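Local coordinates for lipoprotein (Bacteroides fragilis, PDB 3RWX), which is of unknown function but is a putative outer-membrane lipoprotein built from two calycin-like beta-barrel domains, related to the calycins, whose barrels often bind small ligands, at residues 19-24 and 121-126; 192-197 and 213-218. One frame throughout, in Å; residues are numbered along the deposited sequence. Where two conformers were deposited one is given.

Contact 1: residues 19-24 and 121-126; sequences EGYSIG and EFIQGT
Y21 and I123 meet on neighbouring antiparallel strands, 20-25 and 118-124, which pair the start and end of the N-terminal calycin-like barrel domain. They form a hydrogen-bonded pair, Y21 N to I123 O and I123 N to Y21 O both 2.9 Å, the second nearly straight at 178°. I23 and E121 make the next such pair, and G125 N adds a bond on a lone pair of E19 O. From CB, the Y21 side chain places CG between its own N and carbonyl carbon (chi1 67°), which tips the ring over I123. CG is nearest I123 O, CD1 lies by I123 O and G125 O, CE1 and CZ face I123 CG2, CZ also I123 CB, CE2 touches I123 CD1, and OH ends beside I123 CG2 and CD1. I123 CB sits over one ring face in a CH-pi contact, 4.0 Å from the centroid. The other sheet face carries S22, whose OG is hydrogen-bonded to Y54 and S38, and F122, whose CE1 and CZ reach the E19-G20 peptide. G20, with no side chain, lets the strands close in: its CA lies 3.1 Å from G125 O, in a CA-H...O contact.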
# COMPACT_ATOMS: atom_id res chain seq x y z
N GLU A 19 -16.27 7.33 -10.27
CA GLU A 19 -15.47 6.10 -10.25
C GLU A 19 -14.14 6.31 -9.58
O GLU A 19 -13.49 7.36 -9.76
CB GLU A 19 -15.26 5.60 -11.66
CG GLU A 19 -16.52 5.01 -12.25
CD GLU A 19 -16.37 4.60 -13.70
OE1 GLU A 19 -16.38 5.49 -14.59
OE2 GLU A 19 -16.27 3.39 -13.94
N GLY A 20 -13.71 5.32 -8.80
CA GLY A 20 -12.39 5.38 -8.24
C GLY A 20 -12.07 4.16 -7.43
O GLY A 20 -12.37 3.03 -7.83
N TYR A 21 -11.43 4.39 -6.28
CA TYR A 21 -10.99 3.29 -5.45
C TYR A 21 -11.23 3.60 -3.97
O TYR A 21 -11.53 4.73 -3.60
CB TYR A 21 -9.52 2.96 -5.75
CG TYR A 21 -8.55 4.02 -5.35
CD1 TYR A 21 -8.19 5.01 -6.22
CD2 TYR A 21 -7.96 4.02 -4.10
CE1 TYR A 21 -7.25 6.00 -5.86
CE2 TYR A 21 -7.04 5.01 -3.73
CZ TYR A 21 -6.70 6.00 -4.62
OH TYR A 21 -5.78 6.97 -4.30
N SER A 22 -11.14 2.57 -3.15
CA SER A 22 -11.51 2.69 -1.77
C SER A 22 -10.40 2.16 -0.88
O SER A 22 -9.85 1.09 -1.12
CB SER A 22 -12.82 1.95 -1.53
OG SER A 22 -13.88 2.58 -2.24
N ILE A 23 -10.08 2.95 0.14
CA ILE A 23 -9.00 2.69 1.07
C ILE A 23 -9.56 2.60 2.48
O ILE A 23 -10.34 3.44 2.89
CB ILE A 23 -7.97 3.83 1.02
CG1 ILE A 23 -7.31 3.87 -0.36
CG2 ILE A 23 -6.89 3.64 2.06
CD1 ILE A 23 -6.71 2.57 -0.79
N GLY A 24 -9.12 1.58 3.22
CA GLY A 24 -9.61 1.32 4.57
C GLY A 24 -8.59 1.49 5.68
O GLY A 24 -7.41 1.20 5.50
N GLU A 121 -12.55 5.37 2.83
CA GLU A 121 -12.55 6.55 1.98
C GLU A 121 -12.65 6.19 0.47
O GLU A 121 -11.94 5.32 -0.04
CB GLU A 121 -11.27 7.33 2.21
CG GLU A 121 -11.25 8.70 1.55
CD GLU A 121 -9.99 9.52 1.84
OE1 GLU A 121 -9.10 9.08 2.62
OE2 GLU A 121 -9.88 10.62 1.27
N PHE A 122 -13.55 6.89 -0.23
CA PHE A 122 -13.62 6.82 -1.67
C PHE A 122 -12.75 7.90 -2.20
O PHE A 122 -12.90 9.03 -1.78
CB PHE A 122 -15.06 7.04 -2.14
CG PHE A 122 -15.19 7.18 -3.62
CD1 PHE A 122 -15.25 6.08 -4.43
CD2 PHE A 122 -15.23 8.43 -4.19
CE1 PHE A 122 -15.33 6.20 -5.80
CE2 PHE A 122 -15.33 8.56 -5.57
CZ PHE A 122 -15.38 7.44 -6.37
N ILE A 123 -11.82 7.55 -3.09
CA ILE A 123 -10.98 8.49 -3.80
C ILE A 123 -11.21 8.32 -5.30
O ILE A 123 -11.08 7.23 -5.82
CB ILE A 123 -9.51 8.25 -3.52
CG1 ILE A 123 -9.24 8.41 -2.01
CG2 ILE A 123 -8.61 9.21 -4.36
CD1 ILE A 123 -7.97 7.73 -1.50
N GLN A 124 -11.54 9.40 -5.97
CA GLN A 124 -11.93 9.34 -7.35
C GLN A 124 -10.69 9.15 -8.21
O GLN A 124 -9.63 9.70 -7.90
CB GLN A 124 -12.67 10.64 -7.72
CG GLN A 124 -13.24 10.61 -9.12
CD GLN A 124 -14.34 11.66 -9.38
OE1 GLN A 124 -15.03 12.11 -8.46
NE2 GLN A 124 -14.50 12.04 -10.65
N GLY A 125 -10.81 8.37 -9.28
CA GLY A 125 -9.71 8.16 -10.21
C GLY A 125 -9.07 6.80 -10.13
O GLY A 125 -9.60 5.88 -9.54
N THR A 126 -7.90 6.67 -10.74
CA THR A 126 -7.26 5.38 -10.86
C THR A 126 -6.35 5.11 -9.62
O THR A 126 -5.74 6.01 -9.09
CB THR A 126 -6.54 5.32 -12.23
OG1 THR A 126 -5.92 6.58 -12.51
CG2 THR A 126 -7.56 5.07 -13.36

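Contact 2: residues 192-197 and 213-218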
# COMPACT_ATOMS: atom_id res chain seq x y z
N GLY A 192 23.29 -4.40 9.55
CA GLY A 192 22.00 -4.23 10.21
C GLY A 192 20.87 -4.12 9.21
O GLY A 192 21.05 -4.40 8.03
N ASP A 193 19.69 -3.76 9.71
CA ASP A 193 18.55 -3.41 8.88
C ASP A 193 18.76 -2.06 8.24
O ASP A 193 19.38 -1.19 8.85
CB ASP A 193 17.30 -3.29 9.76
CG ASP A 193 16.87 -4.60 10.39
OD1 ASP A 193 17.36 -5.67 9.95
OD2 ASP A 193 16.03 -4.55 11.33
N PHE A 194 18.23 -1.84 7.03
CA PHE A 194 18.16 -0.48 6.48
C PHE A 194 16.92 -0.20 5.66
O PHE A 194 16.21 -1.12 5.26
CB PHE A 194 19.44 -0.08 5.73
CG PHE A 194 19.75 -0.94 4.54
CD1 PHE A 194 19.16 -0.69 3.31
CD2 PHE A 194 20.66 -1.98 4.63
CE1 PHE A 194 19.46 -1.48 2.20
CE2 PHE A 194 20.96 -2.76 3.52
CZ PHE A 194 20.36 -2.52 2.31
N THR A 195 16.67 1.08 5.46
CA THR A 195 15.49 1.58 4.79
C THR A 195 15.94 2.47 3.65
O THR A 195 16.79 3.35 3.84
CB THR A 195 14.64 2.38 5.78
OG1 THR A 195 14.20 1.50 6.82
CG2 THR A 195 13.42 2.99 5.10
N VAL A 196 15.40 2.21 2.46
CA VAL A 196 15.71 2.98 1.27
C VAL A 196 14.48 3.77 0.93
O VAL A 196 13.46 3.19 0.63
CB VAL A 196 16.06 2.07 0.10
CG1 VAL A 196 16.46 2.90 -1.12
CG2 VAL A 196 17.20 1.09 0.52
N THR A 197 14.56 5.10 1.00
CA THR A 197 13.42 5.93 0.68
C THR A 197 13.48 6.22 -0.82
O THR A 197 14.51 5.95 -1.47
CB THR A 197 13.46 7.26 1.44
OG1 THR A 197 14.67 7.92 1.09
CG2 THR A 197 13.46 7.08 2.92
N GLY A 213 15.94 2.15 -7.17
CA GLY A 213 16.46 3.40 -6.64
C GLY A 213 17.86 3.32 -6.14
O GLY A 213 18.41 2.23 -5.91
N SER A 214 18.45 4.48 -5.96
CA SER A 214 19.76 4.57 -5.37
C SER A 214 19.61 4.45 -3.85
O SER A 214 18.55 4.76 -3.30
CB SER A 214 20.39 5.89 -5.76
OG SER A 214 19.69 6.91 -5.10
N ILE A 215 20.65 3.95 -3.21
CA ILE A 215 20.68 3.76 -1.77
C ILE A 215 21.72 4.68 -1.17
O ILE A 215 22.88 4.66 -1.56
CB ILE A 215 21.08 2.32 -1.38
CG1 ILE A 215 20.08 1.31 -1.95
CG2 ILE A 215 21.17 2.20 0.16
CD1 ILE A 215 20.53 -0.10 -1.86
N ASN A 216 21.32 5.46 -0.19
CA ASN A 216 22.22 6.42 0.43
C ASN A 216 21.70 6.72 1.81
O ASN A 216 20.93 7.64 1.99
CB ASN A 216 22.28 7.67 -0.44
CG ASN A 216 23.63 8.32 -0.41
OD1 ASN A 216 24.03 8.90 0.61
ND2 ASN A 216 24.35 8.22 -1.53
N THR A 217 22.11 5.89 2.76
CA THR A 217 21.53 5.90 4.09
C THR A 217 22.54 5.31 5.07
O THR A 217 23.75 5.28 4.79
CB THR A 217 20.19 5.12 4.11
OG1 THR A 217 19.53 5.30 5.36
CG2 THR A 217 20.39 3.62 3.85
N THR A 218 22.05 4.89 6.24
CA THR A 218 22.88 4.24 7.25
C THR A 218 22.05 3.08 7.81
O THR A 218 20.84 3.17 7.87
CB THR A 218 23.26 5.22 8.40
OG1 THR A 218 22.08 5.80 8.94
CG2 THR A 218 24.17 6.37 7.91
O HOH W 1 18.32 3.08 6.80
O HOH W 2 16.06 5.61 -3.69
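In the C-terminal calycin-like barrel domain, the short strand 195-196 passes beside strand 212-218, an outermost strand of the six-stranded antiparallel sheet, without a direct hydrogen bond between the two segments. Two waters and a few apolar contacts bridge them instead. V196 and I215 supply the closest apolar side-chain contact, V196 CG2 to I215 CG1 at 3.8 Å, with the two side chains crossing at about a right angle. V196 CG1, anti to the backbone N (chi1 -177°), reaches the main chain of strand 212-218, 3.5 Å from S214 O. I215 CD1 comes obliquely to the F194 ring, 4.4 Å from CE1, while V196 CG2 of the same segment as F194 lies at the ring's edge. L174 and L177 also touch F194, and L229 of strand 224-234 packs on both V196 and I215, which carries the apolar cluster into the sheet. T217 turns its methyl to the facing backbone, CG2 lying 3.6 Å from T195 O. Its hydroxyl goes to a water that joins the segments at three points: this water accepts from T195 N at 2.9 Å, donates to T218 O at 2.7 Å, and hydrogen-bonds T217 OG1. At the other end a second water lies 2.7 Å from both T197 O and S214 O and can donate to either, but with further acceptors in reach its protons cannot be assigned. T195 OG1 is held by T173, on the strand that pairs with 195-196. Segment 192-197 is thus joined to the edge of the larger sheet by solvent bridges and van der Waals packing between them, and the backbone atoms T195 N and T218 O are satisfied through a shared water rather than by each other.

From the N terminus, the chain enters the first calycin-like domain through 19-24 and returns at 121-126, so contact 1 closes a loop of 96 residues, all-beta in its regular structure, and joins the first strand of that domain's sheet to its last. The chain then runs on into the second domain, where contact 2 closes a much shorter loop of 15 residues between 192-197 and 213-218, linking a two-stranded sheet to the edge of a six-stranded one. The two loops follow in series and neither nest nor cross. The centres of the contacts are about 31 Å apart, their nearest atoms about 20 Å, and they lie in different calycin-like domains, each joining parts of one.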